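Side-chain contacts in hypothetical glycoside hydrolase (Parabacteroides distasonis, PDB 3TAW), which is of unknown function but is probably a carbohydrate-active enzyme with the five-bladed beta-propeller fold of its wider family: residues A[327-331]-A[332-336]; A[88-91]-A[92-95]; A[234-237]-A[238-241]. One frame throughout, in Å; residues are numbered along the deposited sequence.

How the interactions relate
Interactions 1 and 2 are neighbours, with centres about 12 Å apart, whereas interaction 3 stands alone: its centre is about 29 Å from that of interaction 1 and about 35 Å from that of interaction 2. The first two meet where Arg331 NH1 lies 2.9 Å from Thr89 O, a probable hydrogen bond, and where the Tyr335 ring packs on the backbone of Asp90 and Gly91. Interactions 2 and 3 lie on opposite sides of the chain's centre. The magnesium ion at Asn355 and Phe356 is about 12 Å from the side chain of Trp334 in interaction 1, too far for that contact to take part in the metal site.

Interaction 1: A[327-331]-A[332-336]; sequences LVYYR and NKWYL. With EDO (1,2-ethanediol), chain J; EDO (1,2-ethanediol), chain I.
Strands 322-330 and 333-340 form a beta hairpin with a two-residue loop, Arg331-Asn332, closed by the type I' turn from Tyr330 to Lys333. Both loop residues have positive phi, as this turn requires. Two hydrogen-bonded pairs fix the register: Val328 N donates to Tyr335 O at 3.0 Å and Tyr335 N returns the bond to Val328 O, while Tyr330 and Lys333 bond both ways nearer the turn.

Side chains then sort by face. Tyr329 and Trp334, a non-hydrogen-bonded pair, form an edge-to-face contact: Tyr329 CD1 points over the indole face, 3.6 Å from Trp334 CE2, and the planes meet at 55°. Tyr329 CB adds a CH-pi contact, 3.9 Å from the centroid of the Trp334 six-membered ring. With CG anti to the backbone N (chi1 -174°), the phenol leans toward the turn, and its CZ and OH end lies against the backbone of Asn332. Leu327 extends the same face, its CD1 3.7 Å from Trp334 CE3.

On the reverse face Val328 CG2 meets Tyr335 CB at 3.8 Å, and Tyr330 O lies at the edge of the Tyr335 ring, 3.3 Å from CE1. A water joins Tyr335 OH to Arg331 O. One 1,2-ethanediol sits at the turn, its O1 accepting from Arg331 N and its O2 from Asn332 N.

The hairpin packs between neighbouring sheets, consistent with a blade of the propeller expected for this family: Val328 and Tyr330 pack on Ile57 and Ile62 of strands 49-58 and 61-69, Leu327 and Trp334 touch Ile252 of strand 244-254, and Trp334 is backbone-bonded to Ser350 of strand 344-350.

Interaction 2: A[88-91]-A[92-95]; sequences STDG and IHFE
A single carboxylate, that of Asp90, collects three N-H groups from Ile92 and His93, two of them on the same oxygen. Asp90 OD1 accepts from His93 N at 2.8 Å through its syn lone pair, and from Ile92 N at 2.9 Å from above the carboxylate plane. Asp90 OD2 uses its own syn lone pair for His93 ND1, 2.8 Å away; this bond is nearly straight (175°) and lies in the imidazole plane. The Asp90 chi1 of 66° sets CG between the backbone N and carbonyl carbon, from where both oxygens face the following residues.

Ser88 ties up the start of the loop. Its OG donates to His93 O at 2.8 Å and accepts from Asp90 N and Gly91 N, an ST turn and an ST motif together. Ser88 CB rests over one face of Phe94, 3.6 Å from the ring centroid and 15° off its normal. Gly91, with positive phi, carries the chain round between strands 81-88 and 95-96.

Chemically, the in-plane bond to ND1, with the bond to His93 N, should restrict the rotation of the imidazole, and it probably favours the form of His93 with a proton on ND1; the serine hydroxyl is engaged as donor and acceptor at once.

Interaction 3: A[234-237]-A[238-241]; sequences SPRS and GYFD. With EDO (1,2-ethanediol), chain G.
Arg236 and Tyr239 are the ends of a type II beta turn in the loop before strand 244-254. Backbone bonding is uneven here: the turn-closing bond from Tyr239 N to Arg236 O is weak at 3.5 Å, whereas Arg236 N reaches Asp241 O at 3.0 Å, in the carbonyl plane and on a lone pair. Gly238 is the third residue of the turn, with the positive phi a type II turn has there.

The charged interaction is a salt bridge between the side chains of Arg236 and Asp241. Arg236 NE donates to Asp241 OD1 at 2.8 Å, and Arg236 NH2 reaches the same oxygen at 3.1 Å, with a more bent bond. OD1 lies in the guanidinium plane, yet the carboxylate is turned almost perpendicular to it (85°), so both nitrogens converge on one oxygen. Asp241 OD2 is taken by Tyr262 OH and Arg299 NH2, and Arg236 NH2 also bonds to Leu300 O; the two arginines thus gather round one buried carboxylate.

Aromatic contacts complete the set. The guanidinium lies flat on Tyr239, planes 11° apart, and Arg236 CZ is 3.8 Å from the ring centroid, displaced toward the rim: a stacked cation-pi pair. An Arg236 chain extended from CG to NE, starting from a chi1 of 54°, lays the group across the ring. Salt bridge and stack use different parts of the guanidinium, edge and face, and together should fix its rotation.

The outer side of the turn meets a 1,2-ethanediol, to whose O2 Ser237 N donates at 2.7 Å. At the guanidinium edge, Phe240 CE1 approaches Arg236 NH2 to 3.9 Å.

Interaction 1: A[327-331]-A[332-336]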
ATOM      1  N   LEU A 327      -7.024  -3.343  -2.177  1.00 10.02           N
ATOM      2  CA  LEU A 327      -8.308  -3.823  -1.665  1.00 10.15           C
ATOM      3  C   LEU A 327      -9.435  -3.253  -2.508  1.00 10.34           C
ATOM      4  O   LEU A 327      -9.518  -2.028  -2.665  1.00 10.75           O
ATOM      5  CB  LEU A 327      -8.473  -3.428  -0.199  1.00 10.00           C
ATOM      6  CG  LEU A 327      -9.781  -3.850   0.471  1.00 10.20           C
ATOM      7  CD1 LEU A 327      -9.978  -5.397   0.430  1.00 10.07           C
ATOM      8  CD2 LEU A 327      -9.828  -3.312   1.928  1.00 10.46           C
ATOM      9  N   VAL A 328     -10.247  -4.131  -3.090  1.00 10.50           N
ATOM     10  CA  VAL A 328     -11.386  -3.714  -3.899  1.00 10.90           C
ATOM     11  C   VAL A 328     -12.641  -4.506  -3.534  1.00 11.93           C
ATOM     12  O   VAL A 328     -12.562  -5.656  -3.095  1.00 12.02           O
ATOM     13  CB  VAL A 328     -11.127  -3.857  -5.427  1.00 11.11           C
ATOM     14  CG1 VAL A 328      -9.997  -2.918  -5.883  1.00 10.80           C
ATOM     15  CG2 VAL A 328     -10.817  -5.329  -5.815  1.00 11.28           C
ATOM     16  N   TYR A 329     -13.797  -3.880  -3.750  1.00 12.01           N
ATOM     17  CA  TYR A 329     -15.092  -4.516  -3.621  1.00 12.98           C
ATOM     18  C   TYR A 329     -15.622  -4.727  -5.038  1.00 13.44           C
ATOM     19  O   TYR A 329     -15.912  -3.754  -5.753  1.00 13.49           O
ATOM     20  CB  TYR A 329     -16.032  -3.608  -2.831  1.00 13.70           C
ATOM     21  CG  TYR A 329     -17.342  -4.258  -2.542  1.00 14.53           C
ATOM     22  CD1 TYR A 329     -17.419  -5.305  -1.643  1.00 15.19           C
ATOM     23  CD2 TYR A 329     -18.504  -3.860  -3.197  1.00 15.37           C
ATOM     24  CE1 TYR A 329     -18.621  -5.933  -1.369  1.00 16.22           C
ATOM     25  CE2 TYR A 329     -19.712  -4.478  -2.926  1.00 16.31           C
ATOM     26  CZ  TYR A 329     -19.754  -5.518  -2.027  1.00 16.91           C
ATOM     27  OH  TYR A 329     -20.940  -6.148  -1.741  1.00 19.40           O
ATOM     28  N   TYR A 330     -15.718  -5.987  -5.451  1.00 13.63           N
ATOM     29  CA  TYR A 330     -15.979  -6.337  -6.865  1.00 14.12           C
ATOM     30  C   TYR A 330     -16.865  -7.568  -6.883  1.00 15.27           C
ATOM     31  O   TYR A 330     -16.613  -8.511  -6.143  1.00 14.92           O
ATOM     32  CB  TYR A 330     -14.662  -6.651  -7.558  1.00 13.61           C
ATOM     33  CG  TYR A 330     -14.742  -6.829  -9.052  1.00 13.63           C
ATOM     34  CD1 TYR A 330     -14.877  -5.740  -9.884  1.00 13.87           C
ATOM     35  CD2 TYR A 330     -14.619  -8.086  -9.628  1.00 13.98           C
ATOM     36  CE1 TYR A 330     -14.931  -5.887 -11.276  1.00 13.44           C
ATOM     37  CE2 TYR A 330     -14.647  -8.258 -11.005  1.00 13.91           C
ATOM     38  CZ  TYR A 330     -14.813  -7.158 -11.834  1.00 14.30           C
ATOM     39  OH  TYR A 330     -14.867  -7.305 -13.222  1.00 14.00           O
ATOM     40  N   ARG A 331     -17.906  -7.545  -7.701  1.00 16.96           N
ATOM     41  CA  ARG A 331     -18.833  -8.684  -7.789  1.00 18.84           C
ATOM     42  C   ARG A 331     -19.245  -9.165  -6.389  1.00 18.49           C
ATOM     43  O   ARG A 331     -19.208 -10.345  -6.078  1.00 18.33           O
ATOM     44  CB  ARG A 331     -18.202  -9.827  -8.593  1.00 21.55           C
ATOM     45  CG  ARG A 331     -17.877  -9.454 -10.004  1.00 24.02           C
ATOM     46  CD  ARG A 331     -17.151 -10.612 -10.756  1.00 26.83           C
ATOM     47  NE  ARG A 331     -17.969 -11.828 -10.827  1.00 29.76           N
ATOM     48  CZ  ARG A 331     -17.601 -12.944 -11.457  1.00 31.17           C
ATOM     49  NH1 ARG A 331     -16.428 -13.013 -12.095  1.00 31.65           N
ATOM     50  NH2 ARG A 331     -18.402 -14.003 -11.447  1.00 31.60           N
ATOM     51  N   ASN A 332     -19.606  -8.210  -5.547  1.00 17.80           N
ATOM     52  CA  ASN A 332     -20.166  -8.464  -4.225  1.00 18.96           C
ATOM     53  C   ASN A 332     -19.239  -9.136  -3.211  1.00 18.69           C
ATOM     54  O   ASN A 332     -19.698  -9.663  -2.177  1.00 18.61           O
ATOM     55  CB  ASN A 332     -21.514  -9.185  -4.351  1.00 20.49           C
ATOM     56  CG  ASN A 332     -22.585  -8.264  -4.912  1.00 22.03           C
ATOM     57  OD1 ASN A 332     -22.995  -7.313  -4.247  1.00 25.92           O
ATOM     58  ND2 ASN A 332     -23.008  -8.512  -6.116  1.00 22.34           N
ATOM     59  N   LYS A 333     -17.940  -9.066  -3.475  1.00 17.75           N
ATOM     60  CA  LYS A 333     -16.933  -9.595  -2.544  1.00 17.97           C
ATOM     61  C   LYS A 333     -15.744  -8.634  -2.413  1.00 16.25           C
ATOM     62  O   LYS A 333     -15.491  -7.794  -3.286  1.00 15.44           O
ATOM     63  CB  LYS A 333     -16.402 -10.946  -3.046  1.00 20.33           C
ATOM     64  CG  LYS A 333     -17.441 -12.068  -3.192  1.00 22.91           C
ATOM     65  CD  LYS A 333     -16.768 -13.331  -3.768  1.00 25.76           C
ATOM     66  CE  LYS A 333     -17.711 -14.530  -3.875  1.00 28.27           C
ATOM     67  NZ  LYS A 333     -17.671 -15.397  -2.653  1.00 30.41           N
ATOM     68  N   TRP A 334     -14.973  -8.814  -1.345  1.00 15.15           N
ATOM     69  CA  TRP A 334     -13.737  -8.068  -1.172  1.00 14.83           C
ATOM     70  C   TRP A 334     -12.560  -8.900  -1.642  1.00 14.17           C
ATOM     71  O   TRP A 334     -12.426 -10.052  -1.239  1.00 14.95           O
ATOM     72  CB  TRP A 334     -13.528  -7.731   0.285  1.00 14.73           C
ATOM     73  CG  TRP A 334     -14.517  -6.785   0.816  1.00 15.60           C
ATOM     74  CD1 TRP A 334     -15.651  -7.095   1.487  1.00 16.14           C
ATOM     75  CD2 TRP A 334     -14.469  -5.358   0.736  1.00 15.47           C
ATOM     76  NE1 TRP A 334     -16.334  -5.955   1.823  1.00 16.36           N
ATOM     77  CE2 TRP A 334     -15.627  -4.870   1.396  1.00 16.16           C
ATOM     78  CE3 TRP A 334     -13.583  -4.451   0.167  1.00 15.53           C
ATOM     79  CZ2 TRP A 334     -15.911  -3.519   1.496  1.00 16.12           C
ATOM     80  CZ3 TRP A 334     -13.868  -3.084   0.279  1.00 15.97           C
ATOM     81  CH2 TRP A 334     -15.035  -2.650   0.940  1.00 15.80           C
ATOM     82  N   TYR A 335     -11.733  -8.303  -2.498  1.00 13.44           N
ATOM     83  CA  TYR A 335     -10.508  -8.901  -2.980  1.00 12.84           C
ATOM     84  C   TYR A 335      -9.332  -8.098  -2.430  1.00 12.29           C
ATOM     85  O   TYR A 335      -9.210  -6.898  -2.694  1.00 12.81           O
ATOM     86  CB  TYR A 335     -10.477  -8.897  -4.511  1.00 12.67           C
ATOM     87  CG  TYR A 335     -11.517  -9.797  -5.128  1.00 13.18           C
ATOM     88  CD1 TYR A 335     -12.836  -9.376  -5.266  1.00 13.59           C
ATOM     89  CD2 TYR A 335     -11.196 -11.086  -5.542  1.00 13.52           C
ATOM     90  CE1 TYR A 335     -13.797 -10.213  -5.816  1.00 14.45           C
ATOM     91  CE2 TYR A 335     -12.153 -11.929  -6.095  1.00 14.40           C
ATOM     92  CZ  TYR A 335     -13.464 -11.480  -6.234  1.00 14.80           C
ATOM     93  OH  TYR A 335     -14.449 -12.326  -6.774  1.00 16.78           O
ATOM     94  N   LEU A 336      -8.509  -8.774  -1.644  1.00 12.45           N
ATOM     95  CA  LEU A 336      -7.353  -8.210  -0.941  1.00 11.96           C
ATOM     96  C   LEU A 336      -6.069  -8.718  -1.592  1.00 11.79           C
ATOM     97  O   LEU A 336      -5.872  -9.917  -1.678  1.00 12.27           O
ATOM     98  CB  LEU A 336      -7.383  -8.658   0.528  1.00 11.90           C
ATOM     99  CG  LEU A 336      -6.212  -8.234   1.402  1.00 11.91           C
ATOM    100  CD1 LEU A 336      -6.211  -6.699   1.596  1.00 11.43           C
ATOM    101  CD2 LEU A 336      -6.216  -8.982   2.734  1.00 12.27           C
TER
HETATM  102  C1  EDO J 395     -18.911  -3.926  -7.909  1.00 20.77           C
HETATM  103  O1  EDO J 395     -18.456  -4.860  -8.916  1.00 21.87           O
HETATM  104  C2  EDO J 395     -19.245  -4.648  -6.599  1.00 21.02           C
HETATM  105  O2  EDO J 395     -20.263  -5.660  -6.745  1.00 19.87           O
HETATM  106  C1  EDO I 394      -9.314   1.143  -4.497  1.00 13.52           C
HETATM  107  O1  EDO I 394     -10.103   1.969  -5.378  1.00 14.30           O
HETATM  108  C2  EDO I 394      -9.634   1.422  -3.018  1.00 13.50           C
HETATM  109  O2  EDO I 394      -8.941   0.535  -2.104  1.00 12.64           O
HETATM  110  O   HOH W   1     -17.165 -12.204  -6.698  1.00 37.21           O

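Interaction 2: A[88-91]-A[92-95]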
ATOM      1  N   SER A  88      -8.328  -8.097 -14.424  1.00 12.72           N
ATOM      2  CA  SER A  88      -9.013  -9.361 -14.150  1.00 13.15           C
ATOM      3  C   SER A  88     -10.510  -9.151 -14.045  1.00 13.86           C
ATOM      4  O   SER A  88     -10.957  -8.078 -13.623  1.00 13.75           O
ATOM      5  CB  SER A  88      -8.517  -9.962 -12.818  1.00 12.96           C
ATOM      6  OG  SER A  88      -9.175 -11.184 -12.556  1.00 13.23           O
ATOM      7  N   THR A  89     -11.274 -10.170 -14.433  1.00 14.13           N
ATOM      8  CA  THR A  89     -12.727 -10.136 -14.252  1.00 14.99           C
ATOM      9  C   THR A  89     -13.186 -11.084 -13.157  1.00 15.35           C
ATOM     10  O   THR A  89     -14.386 -11.118 -12.855  1.00 15.89           O
ATOM     11  CB  THR A  89     -13.489 -10.445 -15.544  1.00 15.70           C
ATOM     12  OG1 THR A  89     -13.105 -11.735 -16.043  1.00 16.27           O
ATOM     13  CG2 THR A  89     -13.197  -9.375 -16.579  1.00 16.46           C
ATOM     14  N   ASP A  90     -12.266 -11.872 -12.594  1.00 15.32           N
ATOM     15  CA  ASP A  90     -12.605 -12.799 -11.511  1.00 16.38           C
ATOM     16  C   ASP A  90     -11.761 -12.575 -10.246  1.00 16.08           C
ATOM     17  O   ASP A  90     -11.968 -13.253  -9.233  1.00 16.83           O
ATOM     18  CB  ASP A  90     -12.569 -14.272 -11.976  1.00 17.16           C
ATOM     19  CG  ASP A  90     -11.172 -14.772 -12.350  1.00 17.64           C
ATOM     20  OD1 ASP A  90     -10.134 -14.071 -12.176  1.00 16.19           O
ATOM     21  OD2 ASP A  90     -11.107 -15.937 -12.836  1.00 19.73           O
ATOM     22  N   GLY A  91     -10.812 -11.631 -10.301  1.00 15.20           N
ATOM     23  CA  GLY A  91      -9.952 -11.334  -9.166  1.00 14.79           C
ATOM     24  C   GLY A  91      -8.774 -12.262  -8.967  1.00 15.22           C
ATOM     25  O   GLY A  91      -7.964 -12.041  -8.058  1.00 14.99           O
ATOM     26  N   ILE A  92      -8.660 -13.293  -9.812  1.00 15.95           N
ATOM     27  CA  ILE A  92      -7.692 -14.370  -9.633  1.00 16.98           C
ATOM     28  C   ILE A  92      -6.776 -14.519 -10.825  1.00 17.19           C
ATOM     29  O   ILE A  92      -5.565 -14.591 -10.656  1.00 17.33           O
ATOM     30  CB  ILE A  92      -8.410 -15.703  -9.382  1.00 18.35           C
ATOM     31  CG1 ILE A  92      -9.064 -15.694  -7.996  1.00 19.04           C
ATOM     32  CG2 ILE A  92      -7.465 -16.899  -9.556  1.00 18.43           C
ATOM     33  CD1 ILE A  92     -10.101 -16.819  -7.823  1.00 20.67           C
ATOM     34  N   HIS A  93      -7.360 -14.569 -12.026  1.00 16.36           N
ATOM     35  CA  HIS A  93      -6.617 -14.682 -13.272  1.00 17.28           C
ATOM     36  C   HIS A  93      -6.430 -13.296 -13.889  1.00 16.14           C
ATOM     37  O   HIS A  93      -7.399 -12.605 -14.147  1.00 16.46           O
ATOM     38  CB  HIS A  93      -7.386 -15.587 -14.234  1.00 18.40           C
ATOM     39  CG  HIS A  93      -7.595 -16.972 -13.705  1.00 20.52           C
ATOM     40  ND1 HIS A  93      -8.779 -17.373 -13.126  1.00 21.05           N
ATOM     41  CD2 HIS A  93      -6.750 -18.024 -13.604  1.00 21.84           C
ATOM     42  CE1 HIS A  93      -8.662 -18.627 -12.720  1.00 22.57           C
ATOM     43  NE2 HIS A  93      -7.446 -19.051 -13.013  1.00 22.44           N
ATOM     44  N   PHE A  94      -5.176 -12.933 -14.141  1.00 15.90           N
ATOM     45  CA  PHE A  94      -4.811 -11.604 -14.607  1.00 15.21           C
ATOM     46  C   PHE A  94      -4.192 -11.616 -15.969  1.00 15.53           C
ATOM     47  O   PHE A  94      -3.393 -12.502 -16.305  1.00 16.47           O
ATOM     48  CB  PHE A  94      -3.840 -10.944 -13.615  1.00 14.83           C
ATOM     49  CG  PHE A  94      -4.528 -10.459 -12.393  1.00 14.35           C
ATOM     50  CD1 PHE A  94      -4.817 -11.332 -11.362  1.00 14.76           C
ATOM     51  CD2 PHE A  94      -4.980  -9.154 -12.311  1.00 14.07           C
ATOM     52  CE1 PHE A  94      -5.524 -10.896 -10.247  1.00 14.70           C
ATOM     53  CE2 PHE A  94      -5.655  -8.692 -11.197  1.00 14.28           C
ATOM     54  CZ  PHE A  94      -5.945  -9.577 -10.162  1.00 14.21           C
ATOM     55  N   GLU A  95      -4.559 -10.607 -16.735  1.00 15.07           N
ATOM     56  CA  GLU A  95      -3.953 -10.321 -18.032  1.00 15.00           C
ATOM     57  C   GLU A  95      -3.014  -9.125 -17.847  1.00 14.49           C
ATOM     58  O   GLU A  95      -3.450  -8.035 -17.428  1.00 13.76           O
ATOM     59  CB  GLU A  95      -5.047  -9.996 -19.015  1.00 16.40           C
ATOM     60  CG  GLU A  95      -4.558  -9.678 -20.410  1.00 17.31           C
ATOM     61  CD  GLU A  95      -5.715  -9.623 -21.394  1.00 18.59           C
ATOM     62  OE1 GLU A  95      -6.443  -8.608 -21.392  1.00 19.58           O
ATOM     63  OE2 GLU A  95      -5.877 -10.609 -22.142  1.00 20.18           O
TER
HETATM   64  O   HOH W   2     -10.004 -12.572 -15.326  1.00 19.25           O

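Interaction 3: A[234-237]-A[238-241]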
ATOM      1  N   SER A 234       1.555   3.204  17.555  1.00 14.71           N
ATOM      2  CA  SER A 234       2.945   2.821  17.413  1.00 15.05           C
ATOM      3  C   SER A 234       3.105   1.322  17.644  1.00 15.02           C
ATOM      4  O   SER A 234       2.206   0.659  18.194  1.00 14.32           O
ATOM      5  CB  SER A 234       3.790   3.561  18.456  1.00 16.15           C
ATOM      6  OG  SER A 234       3.696   4.964  18.347  1.00 16.92           O
ATOM      7  N   PRO A 235       4.265   0.786  17.260  1.00 14.95           N
ATOM      8  CA  PRO A 235       4.573  -0.586  17.608  1.00 15.26           C
ATOM      9  C   PRO A 235       4.509  -0.820  19.111  1.00 15.61           C
ATOM     10  O   PRO A 235       4.765   0.082  19.882  1.00 16.09           O
ATOM     11  CB  PRO A 235       5.996  -0.767  17.082  1.00 15.67           C
ATOM     12  CG  PRO A 235       6.107   0.251  15.970  1.00 15.46           C
ATOM     13  CD  PRO A 235       5.351   1.415  16.481  1.00 15.17           C
ATOM     14  N   ARG A 236       4.124  -2.020  19.496  1.00 15.92           N
ATOM     15  CA  ARG A 236       3.806  -2.311  20.888  1.00 16.72           C
ATOM     16  C   ARG A 236       4.369  -3.643  21.353  1.00 17.22           C
ATOM     17  O   ARG A 236       4.278  -4.665  20.665  1.00 17.21           O
ATOM     18  CB  ARG A 236       2.301  -2.264  21.096  1.00 16.53           C
ATOM     19  CG  ARG A 236       1.550  -3.123  20.173  1.00 16.02           C
ATOM     20  CD  ARG A 236       0.064  -3.114  20.365  1.00 15.85           C
ATOM     21  NE  ARG A 236      -0.510  -3.965  19.325  1.00 15.08           N
ATOM     22  CZ  ARG A 236      -1.774  -4.376  19.249  1.00 15.19           C
ATOM     23  NH1 ARG A 236      -2.692  -4.014  20.161  1.00 15.67           N
ATOM     24  NH2 ARG A 236      -2.121  -5.149  18.225  1.00 15.18           N
ATOM     25  N   SER A 237       4.926  -3.627  22.566  1.00 17.85           N
ATOM     26  CA  SER A 237       5.549  -4.790  23.128  1.00 18.73           C
ATOM     27  C   SER A 237       4.532  -5.904  23.280  1.00 18.16           C
ATOM     28  O   SER A 237       3.427  -5.670  23.765  1.00 17.18           O
ATOM     29  CB  SER A 237       6.123  -4.433  24.505  1.00 20.15           C
ATOM     30  OG  SER A 237       6.406  -5.604  25.260  1.00 22.42           O
ATOM     31  N   GLY A 238       4.918  -7.115  22.878  1.00 18.17           N
ATOM     32  CA  GLY A 238       4.126  -8.324  23.136  1.00 18.40           C
ATOM     33  C   GLY A 238       3.130  -8.714  22.058  1.00 17.86           C
ATOM     34  O   GLY A 238       2.453  -9.741  22.176  1.00 18.31           O
ATOM     35  N   TYR A 239       3.021  -7.901  21.012  1.00 17.16           N
ATOM     36  CA  TYR A 239       2.085  -8.171  19.923  1.00 16.48           C
ATOM     37  C   TYR A 239       2.839  -8.374  18.632  1.00 16.15           C
ATOM     38  O   TYR A 239       4.026  -8.096  18.553  1.00 16.38           O
ATOM     39  CB  TYR A 239       1.084  -7.019  19.765  1.00 16.21           C
ATOM     40  CG  TYR A 239       0.162  -6.843  20.956  1.00 16.16           C
ATOM     41  CD1 TYR A 239       0.579  -6.157  22.108  1.00 16.46           C
ATOM     42  CD2 TYR A 239      -1.121  -7.365  20.949  1.00 16.29           C
ATOM     43  CE1 TYR A 239      -0.281  -6.000  23.197  1.00 16.77           C
ATOM     44  CE2 TYR A 239      -1.972  -7.232  22.036  1.00 16.53           C
ATOM     45  CZ  TYR A 239      -1.557  -6.528  23.153  1.00 16.84           C
ATOM     46  OH  TYR A 239      -2.419  -6.401  24.221  1.00 17.16           O
ATOM     47  N   PHE A 240       2.128  -8.844  17.617  1.00 15.77           N
ATOM     48  CA  PHE A 240       2.720  -9.103  16.293  1.00 15.80           C
ATOM     49  C   PHE A 240       3.263  -7.834  15.647  1.00 15.49           C
ATOM     50  O   PHE A 240       4.195  -7.907  14.833  1.00 15.76           O
ATOM     51  CB  PHE A 240       1.702  -9.757  15.357  1.00 15.61           C
ATOM     52  CG  PHE A 240       0.602  -8.836  14.920  1.00 15.17           C
ATOM     53  CD1 PHE A 240      -0.488  -8.604  15.747  1.00 15.87           C
ATOM     54  CD2 PHE A 240       0.665  -8.188  13.695  1.00 14.85           C
ATOM     55  CE1 PHE A 240      -1.494  -7.740  15.366  1.00 15.31           C
ATOM     56  CE2 PHE A 240      -0.335  -7.326  13.291  1.00 14.89           C
ATOM     57  CZ  PHE A 240      -1.417  -7.082  14.150  1.00 14.76           C
ATOM     58  N   ASP A 241       2.654  -6.690  15.972  1.00 14.95           N
ATOM     59  CA  ASP A 241       3.101  -5.394  15.476  1.00 14.49           C
ATOM     60  C   ASP A 241       3.951  -4.666  16.512  1.00 15.21           C
ATOM     61  O   ASP A 241       3.567  -3.633  17.028  1.00 15.13           O
ATOM     62  CB  ASP A 241       1.907  -4.546  15.014  1.00 14.23           C
ATOM     63  CG  ASP A 241       0.851  -4.315  16.104  1.00 14.47           C
ATOM     64  OD1 ASP A 241       0.776  -5.076  17.117  1.00 15.08           O
ATOM     65  OD2 ASP A 241       0.040  -3.362  15.916  1.00 13.84           O
TER
HETATM   66  C1  EDO G 392       6.991  -0.569  24.961  1.00 26.49           C
HETATM   67  O1  EDO G 392       7.809  -1.661  24.502  1.00 31.26           O
HETATM   68  C2  EDO G 392       5.997  -0.199  23.888  1.00 22.94           C
HETATM   69  O2  EDO G 392       5.045  -1.250  23.848  1.00 19.96           O